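Side-chain contacts in aminopeptidase N (Francisella tularensis subsp. tularensis, PDB 5DLL), which probably degrades intracellular peptides as a zinc-dependent M1-family aminopeptidase, releasing N-terminal residues, preferably alanine: residues T42-N47 against K139-L144; E133-R138 against Y143-D148; A295-F300 against A672-K677; C658-P663 against A668-K673. One frame throughout, in Å; residues are numbered along the deposited sequence.

Contacts 1 and 2 share Tyr143 and Leu144 and lie in the range of the M1 N-terminal domain. Contacts 3 and 4 both use helix 668-685, on the other side of the chain's centre, about 41 to 55 Å away between centres. Contacts 1, 2 and 3 are buried. Contact 4 is partly buried and reaches the surface. The chemistry follows the place. Contact 1 joins a loop to a strand through a sodium ion. Contact 2 folds that same loop on itself with a salt bridge and an aromatic pair. Contact 3 links two domains by a buried salt bridge. Contact 4 has no hydrogen bond across it and packs polar chains on a helix.

Contact 1 (T42-N47 against K139-L144); sequences TRVTAN and KITYYL. With NA (sodium ion), chain R.
A sodium ion is gripped from both segments, by the backbone O of Val44 and by the side chain of Thr141. The ion sits 2.3 Å from Val44 O and 2.4 Å from Thr141 OG1. Thr106, on strand 101-110, completes the site with its O and its OG1. The hydroxyl of Thr141 is turned to the metal because OG1 lies opposite the backbone N (chi1 -158°). Its CB and methyl group then remain on the side of strand 42-52. Val44 CG1 meets Thr141 CB at 3.9 Å, the two side chains slanting across each other. The second branch, Val44 CG2, lies 3.9 Å from Ile140 O and 4.4 Å from Ile140 CG2. This methyl contact packs further from the metal. Ala46 CB faces the same loop and stands 4.1 Å from Thr141 OG1. It flanks the ion, with Ala46 CB 3.7 Å from the sodium. Phe35 on strand 26-36 touches both Val44 and Ile140. Strand 42-52 pairs antiparallel with strands 26-36 and 101-110, and Ala46 has backbone bonding to Thr106. The whole is a buried metal site that ties a long loop to a beta-sheet of the M1 N-terminal domain, away from the catalytic zinc.

Contact 2 (E133-R138 against Y143-D148); sequences EATGFR and YLDRPD
Asp145 and Arg138 carry the charged part of this contact. Asp145 OD2 accepts two bonds from the same arginine, one from Arg138 N at 3.0 Å and one from Arg138 NE at 3.1 Å. The two donors come from opposite faces of the carboxylate plane. The NE bond is the straighter, at 163°, and is also the salt bridge. A third bond runs from Arg138 NH2 to the backbone O of Asp145 at 3.2 Å. NE and NH2 thus hold the aspartate side-on, and both partners lie near the guanidinium plane. That plane is turned 66° from the carboxylate. A bend in the arginine chain turns the NE/NH2 edge of the guanidinium to Asp145.

Water takes the other oxygen. One water accepts from Phe137 N at 3.0 Å and lies 2.7 Å from Asp145 OD1, to which it can donate.

Asp145 is the centre of an inverse gamma turn, and its N is bonded to Asp65. Both segments belong to the long loop between strands 128-131 and 150-160 of the N-terminal domain. A cis peptide precedes Ala134, whose side chain is about 12 Å from the zinc ion.

The aromatic part is a T-shaped pair. The edge of Phe137 points at a face of Tyr143, with centroids 4.9 Å apart and planes at 84°. Phe137 CE2 touches the ring near Tyr143 CG. Phe199 makes a second edge-to-face pair with Phe137. Tyr143 OH reaches past this pair to bond Thr31 on strand 26-36.

Contact 3 (A295-F300 against A672-K677); sequences ATDKDF and AKRKLK
Asp297, in the first turn of helix 297-312, faces Arg674 on helix 668-685, with their CA atoms 9.1 Å apart. The long arginine side chain spans most of the gap to the short aspartate. Arg674 NE bonds Asp297 OD2 at 2.7 Å, nearly straight at 167°. Asp297 OD2 accepts with its syn lone pair, and the oxygen lies at the guanidinium edge, in its plane. Arg674 NH2 adds weak bonds, to Asp297 OD1 at 3.2 Å and Asp297 OD2 at 3.4 Å. The carboxylate and guanidinium planes are 43° apart. The arginine chain bends at chi3 (-69°), which turns its NE edge to the acid. Both charged groups are buried and have further partners. Tyr664 OH bonds Asp297 OD1, and Ser665 O accepts from Arg674 NH2. The helix start is closed by a capping box of Thr296 and Asp299, with Thr296 at the N-cap. The positive end of this helix probably also favours the charge on Asp297. The salt bridge joins the M1 catalytic domain to the C-terminal helical domain. Helix 297-312 also carries the zinc ligand His309, and helix 707-717 lies beside the contact, with Thr708 bonded to Asp297 N.

Contact 4 (C658-P663 against A668-K673); sequences CNDNKP and AEQIAK
Asp660 and Lys673 cross at about a right angle, with the carboxylate lying across the lysine's methylene chain. Asp660 OD2 is nearest CE and CD of Lys673, while Lys673 NZ stays 4.4 Å from Asp660 OD2. That is beyond a salt bridge, although the charges probably still attract. The lysine chain bends at its last torsion (chi4 81°), and its NZ bonds Gln657 O instead. Gln670 meets Asp660 obliquely, its amide plane turned 74° from the carboxylate. Gln670 NE2 is 3.6 Å from Asp660 OD2, a distance of packing. Lys662 lies extended over the other part of the glutamine at about a right angle, with Lys662 CD 3.4 Å from Gln670 OE1. The carboxylate itself is held by its own loop. Asp660 OD1 accepts from Lys662 N at 2.7 Å, which forms an Asx turn. At the end of helix 648-658, Cys658 O and CB pack against Lys673 CG. Asn659 follows as the centre of an inverse gamma turn. The contact thus lies where helix 648-658 ends and its loop turns back along helix 668-685. Cys658 also touches Leu676 and Lys677 on that helix, and Ala672 faces helix 605-612.

Contact 1 (T42-N47 against K139-L144)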
# COMPACT_ATOMS: atom_id res chain seq x y z
N THR A 42 -12.27 -12.82 31.48
CA THR A 42 -12.84 -11.52 31.17
C THR A 42 -14.35 -11.67 30.93
O THR A 42 -14.77 -12.51 30.14
CB THR A 42 -12.18 -10.90 29.92
OG1 THR A 42 -10.78 -10.69 30.16
CG2 THR A 42 -12.84 -9.57 29.55
N ARG A 43 -15.15 -10.85 31.62
CA ARG A 43 -16.61 -10.93 31.53
C ARG A 43 -17.16 -9.81 30.66
O ARG A 43 -16.91 -8.64 30.93
CB ARG A 43 -17.25 -10.86 32.91
CG ARG A 43 -17.09 -12.12 33.75
CD ARG A 43 -17.72 -11.95 35.12
NE ARG A 43 -19.19 -11.92 35.07
CZ ARG A 43 -19.98 -11.50 36.06
NH1 ARG A 43 -19.48 -11.06 37.21
NH2 ARG A 43 -21.30 -11.53 35.90
N VAL A 44 -17.94 -10.18 29.64
CA VAL A 44 -18.51 -9.22 28.70
C VAL A 44 -20.05 -9.26 28.73
O VAL A 44 -20.71 -10.09 28.06
CB VAL A 44 -18.00 -9.47 27.26
CG1 VAL A 44 -18.46 -8.36 26.33
CG2 VAL A 44 -16.48 -9.59 27.26
N THR A 45 -20.61 -8.34 29.52
CA THR A 45 -22.04 -8.05 29.50
C THR A 45 -22.33 -7.16 28.31
O THR A 45 -21.55 -6.25 28.03
CB THR A 45 -22.49 -7.32 30.79
OG1 THR A 45 -21.95 -7.97 31.94
CG2 THR A 45 -24.02 -7.30 30.88
N ALA A 46 -23.43 -7.40 27.61
CA ALA A 46 -23.78 -6.63 26.42
C ALA A 46 -25.28 -6.47 26.26
O ALA A 46 -26.01 -7.46 26.20
CB ALA A 46 -23.19 -7.28 25.17
N ASN A 47 -25.73 -5.22 26.19
CA ASN A 47 -27.13 -4.90 25.95
C ASN A 47 -27.32 -4.46 24.51
O ASN A 47 -26.90 -3.37 24.13
CB ASN A 47 -27.60 -3.80 26.89
CG ASN A 47 -27.95 -4.31 28.26
OD1 ASN A 47 -29.08 -4.17 28.71
ND2 ASN A 47 -26.98 -4.90 28.94
N LYS A 139 -15.85 -13.20 18.35
CA LYS A 139 -15.04 -13.83 19.40
C LYS A 139 -14.96 -13.03 20.72
O LYS A 139 -14.11 -13.32 21.57
CB LYS A 139 -13.61 -14.08 18.91
CG LYS A 139 -13.48 -15.03 17.73
CD LYS A 139 -12.03 -15.41 17.53
CE LYS A 139 -11.82 -16.24 16.27
NZ LYS A 139 -10.38 -16.56 16.06
N ILE A 140 -15.82 -12.02 20.89
CA ILE A 140 -15.83 -11.20 22.10
C ILE A 140 -17.18 -11.31 22.80
O ILE A 140 -17.24 -11.57 24.00
CB ILE A 140 -15.50 -9.73 21.79
CG1 ILE A 140 -14.09 -9.63 21.18
CG2 ILE A 140 -15.59 -8.87 23.05
CD1 ILE A 140 -13.70 -8.26 20.70
N THR A 141 -18.26 -11.08 22.05
CA THR A 141 -19.61 -11.38 22.52
C THR A 141 -20.47 -11.70 21.31
O THR A 141 -20.00 -11.57 20.17
CB THR A 141 -20.20 -10.23 23.38
OG1 THR A 141 -21.26 -10.72 24.23
CG2 THR A 141 -20.70 -9.08 22.51
N TYR A 142 -21.70 -12.13 21.55
CA TYR A 142 -22.61 -12.54 20.48
C TYR A 142 -23.18 -11.31 19.78
O TYR A 142 -23.78 -10.45 20.42
CB TYR A 142 -23.76 -13.40 21.03
CG TYR A 142 -23.38 -14.83 21.37
CD1 TYR A 142 -23.33 -15.80 20.38
CD2 TYR A 142 -23.08 -15.20 22.67
CE1 TYR A 142 -22.99 -17.11 20.68
CE2 TYR A 142 -22.74 -16.51 22.98
CZ TYR A 142 -22.70 -17.46 21.98
OH TYR A 142 -22.36 -18.77 22.28
N TYR A 143 -23.00 -11.25 18.46
CA TYR A 143 -23.36 -10.08 17.67
C TYR A 143 -23.79 -10.47 16.25
O TYR A 143 -23.63 -11.62 15.85
CB TYR A 143 -22.14 -9.14 17.60
CG TYR A 143 -22.50 -7.69 17.41
CD1 TYR A 143 -23.05 -6.95 18.46
CD2 TYR A 143 -22.28 -7.04 16.20
CE1 TYR A 143 -23.38 -5.62 18.30
CE2 TYR A 143 -22.62 -5.71 16.03
CZ TYR A 143 -23.16 -5.00 17.09
OH TYR A 143 -23.50 -3.68 16.94
N LEU A 144 -24.35 -9.51 15.51
CA LEU A 144 -24.50 -9.65 14.06
C LEU A 144 -23.23 -9.13 13.40
O LEU A 144 -23.15 -7.99 12.96
CB LEU A 144 -25.73 -8.89 13.56
CG LEU A 144 -27.09 -9.52 13.89
CD1 LEU A 144 -28.20 -8.51 13.65
CD2 LEU A 144 -27.33 -10.79 13.09
NA NA R . -22.24 -10.56 26.46

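Contact 2 (E133-R138 against Y143-D148)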
# COMPACT_ATOMS: atom_id res chain seq x y z
N GLU A 133 -11.52 -6.59 12.42
CA GLU A 133 -11.68 -6.80 10.97
C GLU A 133 -11.01 -8.12 10.61
O GLU A 133 -9.87 -8.34 11.02
CB GLU A 133 -11.06 -5.66 10.16
CG GLU A 133 -11.26 -5.81 8.65
CD GLU A 133 -10.79 -4.61 7.85
OE1 GLU A 133 -9.88 -3.89 8.31
OE2 GLU A 133 -11.33 -4.37 6.75
N ALA A 134 -11.67 -9.01 9.86
CA ALA A 134 -13.03 -8.82 9.34
C ALA A 134 -14.13 -9.26 10.31
O ALA A 134 -15.15 -8.58 10.45
CB ALA A 134 -13.18 -9.57 8.02
N THR A 135 -13.92 -10.39 10.98
CA THR A 135 -14.97 -11.04 11.78
C THR A 135 -14.48 -11.45 13.18
O THR A 135 -14.89 -12.48 13.72
CB THR A 135 -15.53 -12.28 11.04
OG1 THR A 135 -14.47 -13.19 10.74
CG2 THR A 135 -16.25 -11.87 9.75
N GLY A 136 -13.63 -10.63 13.78
CA GLY A 136 -13.08 -10.92 15.10
C GLY A 136 -13.94 -10.46 16.26
O GLY A 136 -13.63 -10.78 17.40
N PHE A 137 -15.01 -9.71 16.00
CA PHE A 137 -15.85 -9.23 17.10
C PHE A 137 -16.72 -10.33 17.68
O PHE A 137 -16.98 -10.34 18.88
CB PHE A 137 -16.74 -8.05 16.67
CG PHE A 137 -17.50 -7.43 17.81
CD1 PHE A 137 -16.85 -6.65 18.75
CD2 PHE A 137 -18.87 -7.62 17.94
CE1 PHE A 137 -17.54 -6.08 19.80
CE2 PHE A 137 -19.57 -7.04 18.98
CZ PHE A 137 -18.90 -6.27 19.92
N ARG A 138 -17.16 -11.26 16.83
CA ARG A 138 -17.93 -12.43 17.29
C ARG A 138 -17.19 -13.27 18.34
O ARG A 138 -17.83 -13.96 19.12
CB ARG A 138 -18.35 -13.30 16.11
CG ARG A 138 -17.21 -14.00 15.38
CD ARG A 138 -17.71 -14.75 14.16
NE ARG A 138 -18.27 -13.86 13.15
CZ ARG A 138 -18.83 -14.25 12.01
NH1 ARG A 138 -18.92 -15.54 11.71
NH2 ARG A 138 -19.31 -13.35 11.16
N TYR A 143 -23.00 -11.25 18.46
CA TYR A 143 -23.36 -10.08 17.67
C TYR A 143 -23.79 -10.47 16.25
O TYR A 143 -23.63 -11.62 15.85
CB TYR A 143 -22.14 -9.14 17.60
CG TYR A 143 -22.50 -7.69 17.41
CD1 TYR A 143 -23.05 -6.95 18.46
CD2 TYR A 143 -22.28 -7.04 16.20
CE1 TYR A 143 -23.38 -5.62 18.30
CE2 TYR A 143 -22.62 -5.71 16.03
CZ TYR A 143 -23.16 -5.00 17.09
OH TYR A 143 -23.50 -3.68 16.94
N LEU A 144 -24.35 -9.51 15.51
CA LEU A 144 -24.50 -9.65 14.06
C LEU A 144 -23.23 -9.13 13.40
O LEU A 144 -23.15 -7.99 12.96
CB LEU A 144 -25.73 -8.89 13.56
CG LEU A 144 -27.09 -9.52 13.89
CD1 LEU A 144 -28.20 -8.51 13.65
CD2 LEU A 144 -27.33 -10.79 13.09
N ASP A 145 -22.22 -10.00 13.36
CA ASP A 145 -20.87 -9.61 12.97
C ASP A 145 -20.74 -9.48 11.45
O ASP A 145 -20.07 -10.27 10.77
CB ASP A 145 -19.87 -10.62 13.55
CG ASP A 145 -18.43 -10.20 13.37
OD1 ASP A 145 -18.17 -9.15 12.74
OD2 ASP A 145 -17.55 -10.93 13.86
N ARG A 146 -21.40 -8.44 10.93
CA ARG A 146 -21.40 -8.14 9.50
C ARG A 146 -21.45 -6.62 9.36
O ARG A 146 -22.06 -5.93 10.19
CB ARG A 146 -22.61 -8.78 8.80
CG ARG A 146 -23.95 -8.44 9.43
CD ARG A 146 -25.06 -9.31 8.88
NE ARG A 146 -25.43 -8.97 7.51
CZ ARG A 146 -26.33 -9.63 6.78
NH1 ARG A 146 -26.97 -10.68 7.28
NH2 ARG A 146 -26.59 -9.24 5.53
N PRO A 147 -20.80 -6.08 8.31
CA PRO A 147 -20.59 -4.64 8.24
C PRO A 147 -21.84 -3.81 7.91
O PRO A 147 -21.82 -2.60 8.13
CB PRO A 147 -19.54 -4.51 7.14
CG PRO A 147 -19.76 -5.68 6.25
CD PRO A 147 -20.24 -6.79 7.14
N ASP A 148 -22.91 -4.43 7.41
CA ASP A 148 -24.15 -3.69 7.11
C ASP A 148 -25.06 -3.51 8.34
O ASP A 148 -26.14 -2.95 8.23
CB ASP A 148 -24.93 -4.30 5.93
CG ASP A 148 -25.36 -5.73 6.17
OD1 ASP A 148 -24.71 -6.43 6.97
OD2 ASP A 148 -26.35 -6.17 5.55
O HOH W 1 -15.95 -8.03 13.66

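Contact 3 (A295-F300 against A672-K677)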
# COMPACT_ATOMS: atom_id res chain seq x y z
N ALA A 295 15.88 7.65 10.68
CA ALA A 295 14.92 7.58 9.58
C ALA A 295 15.41 8.36 8.36
O ALA A 295 15.93 9.47 8.49
CB ALA A 295 13.55 8.09 10.03
N THR A 296 15.27 7.75 7.18
CA THR A 296 15.56 8.42 5.92
C THR A 296 14.35 9.24 5.51
O THR A 296 13.30 9.17 6.16
CB THR A 296 15.91 7.41 4.79
OG1 THR A 296 14.79 6.55 4.54
CG2 THR A 296 17.14 6.57 5.16
N ASP A 297 14.48 10.01 4.43
CA ASP A 297 13.37 10.81 3.92
C ASP A 297 12.21 9.90 3.51
O ASP A 297 11.05 10.27 3.66
CB ASP A 297 13.80 11.66 2.72
CG ASP A 297 14.85 12.70 3.08
OD1 ASP A 297 14.78 13.26 4.20
OD2 ASP A 297 15.73 12.97 2.23
N LYS A 298 12.55 8.72 2.99
CA LYS A 298 11.56 7.73 2.59
C LYS A 298 10.79 7.18 3.80
O LYS A 298 9.58 6.97 3.72
CB LYS A 298 12.26 6.59 1.84
CG LYS A 298 11.32 5.57 1.20
CD LYS A 298 10.25 6.22 0.35
CE LYS A 298 9.68 5.27 -0.69
NZ LYS A 298 9.27 3.95 -0.12
N ASP A 299 11.50 6.95 4.90
CA ASP A 299 10.87 6.46 6.13
C ASP A 299 9.85 7.45 6.66
O ASP A 299 8.73 7.07 7.02
CB ASP A 299 11.91 6.19 7.21
CG ASP A 299 12.84 5.04 6.86
OD1 ASP A 299 12.52 4.27 5.93
OD2 ASP A 299 13.89 4.92 7.52
N PHE A 300 10.23 8.73 6.71
CA PHE A 300 9.32 9.79 7.13
C PHE A 300 8.07 9.89 6.24
O PHE A 300 6.97 10.11 6.74
CB PHE A 300 10.04 11.14 7.15
CG PHE A 300 10.96 11.33 8.32
CD1 PHE A 300 10.45 11.53 9.59
CD2 PHE A 300 12.33 11.37 8.14
CE1 PHE A 300 11.29 11.74 10.68
CE2 PHE A 300 13.18 11.58 9.22
CZ PHE A 300 12.66 11.76 10.49
N ALA A 672 14.12 16.63 -2.41
CA ALA A 672 14.35 16.45 -3.85
C ALA A 672 15.80 16.69 -4.24
O ALA A 672 16.32 16.05 -5.16
CB ALA A 672 13.44 17.38 -4.64
N LYS A 673 16.44 17.64 -3.54
CA LYS A 673 17.86 17.96 -3.73
C LYS A 673 18.70 16.72 -3.41
O LYS A 673 19.55 16.32 -4.21
CB LYS A 673 18.26 19.12 -2.80
CG LYS A 673 19.11 20.22 -3.41
CD LYS A 673 18.90 21.54 -2.66
CE LYS A 673 20.08 22.51 -2.77
NZ LYS A 673 20.12 23.31 -4.03
N ARG A 674 18.41 16.11 -2.26
CA ARG A 674 19.17 14.96 -1.75
C ARG A 674 19.13 13.72 -2.64
O ARG A 674 20.06 12.92 -2.64
CB ARG A 674 18.68 14.56 -0.35
CG ARG A 674 19.37 15.31 0.79
CD ARG A 674 19.00 14.70 2.13
NE ARG A 674 17.60 14.96 2.47
CZ ARG A 674 17.14 16.06 3.07
NH1 ARG A 674 17.97 17.04 3.41
NH2 ARG A 674 15.84 16.18 3.33
N LYS A 675 18.04 13.54 -3.39
CA LYS A 675 17.95 12.36 -4.24
C LYS A 675 18.55 12.60 -5.62
O LYS A 675 19.17 11.69 -6.17
CB LYS A 675 16.53 11.80 -4.31
CG LYS A 675 15.44 12.74 -4.79
CD LYS A 675 14.09 12.04 -4.77
CE LYS A 675 13.64 11.70 -3.35
NZ LYS A 675 12.25 11.16 -3.31
N LEU A 676 18.40 13.80 -6.18
CA LEU A 676 19.13 14.14 -7.41
C LEU A 676 20.63 14.11 -7.13
O LEU A 676 21.41 13.65 -7.97
CB LEU A 676 18.73 15.52 -7.95
CG LEU A 676 19.42 15.88 -9.27
CD1 LEU A 676 19.01 14.92 -10.37
CD2 LEU A 676 19.14 17.31 -9.69
N LYS A 677 21.02 14.61 -5.97
CA LYS A 677 22.40 14.50 -5.50
C LYS A 677 22.87 13.04 -5.53
O LYS A 677 23.98 12.75 -5.97
CB LYS A 677 22.53 15.07 -4.09
CG LYS A 677 23.88 14.80 -3.44
CD LYS A 677 24.10 15.61 -2.18
CE LYS A 677 23.09 15.27 -1.10
NZ LYS A 677 23.58 15.69 0.24

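Contact 4 (C658-P663 against A668-K673)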
# COMPACT_ATOMS: atom_id res chain seq x y z
N CYS A 658 23.74 20.56 -5.70
CA CYS A 658 22.77 19.95 -4.79
C CYS A 658 23.35 19.70 -3.39
O CYS A 658 22.61 19.61 -2.42
CB CYS A 658 22.26 18.62 -5.36
SG CYS A 658 21.35 18.77 -6.91
N ASN A 659 24.68 19.59 -3.31
CA ASN A 659 25.39 19.33 -2.06
C ASN A 659 25.57 20.61 -1.25
O ASN A 659 26.69 21.11 -1.10
CB ASN A 659 26.75 18.68 -2.36
CG ASN A 659 27.51 18.27 -1.11
OD1 ASN A 659 28.71 18.53 -0.99
ND2 ASN A 659 26.82 17.63 -0.17
N ASP A 660 24.46 21.14 -0.75
CA ASP A 660 24.47 22.41 -0.04
C ASP A 660 24.78 22.20 1.45
O ASP A 660 24.95 21.06 1.89
CB ASP A 660 23.16 23.18 -0.27
CG ASP A 660 22.00 22.64 0.55
OD1 ASP A 660 21.92 22.97 1.74
OD2 ASP A 660 21.16 21.90 0.00
N ASN A 661 24.84 23.29 2.20
CA ASN A 661 25.32 23.27 3.57
C ASN A 661 24.24 23.65 4.60
O ASN A 661 24.54 24.15 5.68
CB ASN A 661 26.52 24.22 3.67
CG ASN A 661 27.48 23.86 4.79
OD1 ASN A 661 27.29 22.88 5.51
ND2 ASN A 661 28.52 24.67 4.94
N LYS A 662 22.97 23.41 4.24
CA LYS A 662 21.85 23.75 5.12
C LYS A 662 21.65 22.67 6.18
O LYS A 662 22.00 21.51 5.95
CB LYS A 662 20.55 23.90 4.32
CG LYS A 662 20.49 25.15 3.46
CD LYS A 662 19.25 25.18 2.58
CE LYS A 662 19.08 26.52 1.89
NZ LYS A 662 17.80 26.63 1.14
N PRO A 663 21.08 23.05 7.33
CA PRO A 663 20.69 22.05 8.33
C PRO A 663 19.58 21.14 7.80
O PRO A 663 18.77 21.58 6.98
CB PRO A 663 20.17 22.91 9.49
CG PRO A 663 19.73 24.19 8.85
CD PRO A 663 20.71 24.41 7.74
N ALA A 668 10.10 19.72 0.88
CA ALA A 668 10.10 19.00 -0.40
C ALA A 668 11.29 19.35 -1.30
O ALA A 668 11.71 18.52 -2.12
CB ALA A 668 8.79 19.25 -1.14
N GLU A 669 11.82 20.57 -1.15
CA GLU A 669 12.97 21.03 -1.93
C GLU A 669 14.27 20.39 -1.44
O GLU A 669 15.08 19.96 -2.26
CB GLU A 669 13.08 22.56 -1.87
CG GLU A 669 14.05 23.16 -2.90
CD GLU A 669 14.16 24.68 -2.82
OE1 GLU A 669 13.34 25.31 -2.12
OE2 GLU A 669 15.07 25.24 -3.47
N GLN A 670 14.45 20.35 -0.12
CA GLN A 670 15.63 19.70 0.48
C GLN A 670 15.64 18.18 0.25
O GLN A 670 16.70 17.59 0.05
CB GLN A 670 15.71 20.00 1.98
CG GLN A 670 16.09 21.44 2.31
CD GLN A 670 17.46 21.81 1.77
OE1 GLN A 670 17.58 22.72 0.94
NE2 GLN A 670 18.49 21.10 2.22
N ILE A 671 14.47 17.58 0.25
CA ILE A 671 14.33 16.15 -0.02
C ILE A 671 14.69 15.86 -1.48
O ILE A 671 15.47 14.95 -1.76
CB ILE A 671 12.90 15.66 0.31
CG1 ILE A 671 12.66 15.75 1.82
CG2 ILE A 671 12.70 14.22 -0.16
CD1 ILE A 671 11.20 15.71 2.22
N ALA A 672 14.12 16.63 -2.41
CA ALA A 672 14.35 16.45 -3.85
C ALA A 672 15.80 16.69 -4.24
O ALA A 672 16.32 16.05 -5.16
CB ALA A 672 13.44 17.38 -4.64
N LYS A 673 16.44 17.64 -3.54
CA LYS A 673 17.86 17.96 -3.73
C LYS A 673 18.70 16.72 -3.41
O LYS A 673 19.55 16.32 -4.21
CB LYS A 673 18.26 19.12 -2.80
CG LYS A 673 19.11 20.22 -3.41
CD LYS A 673 18.90 21.54 -2.66
CE LYS A 673 20.08 22.51 -2.77
NZ LYS A 673 20.12 23.31 -4.03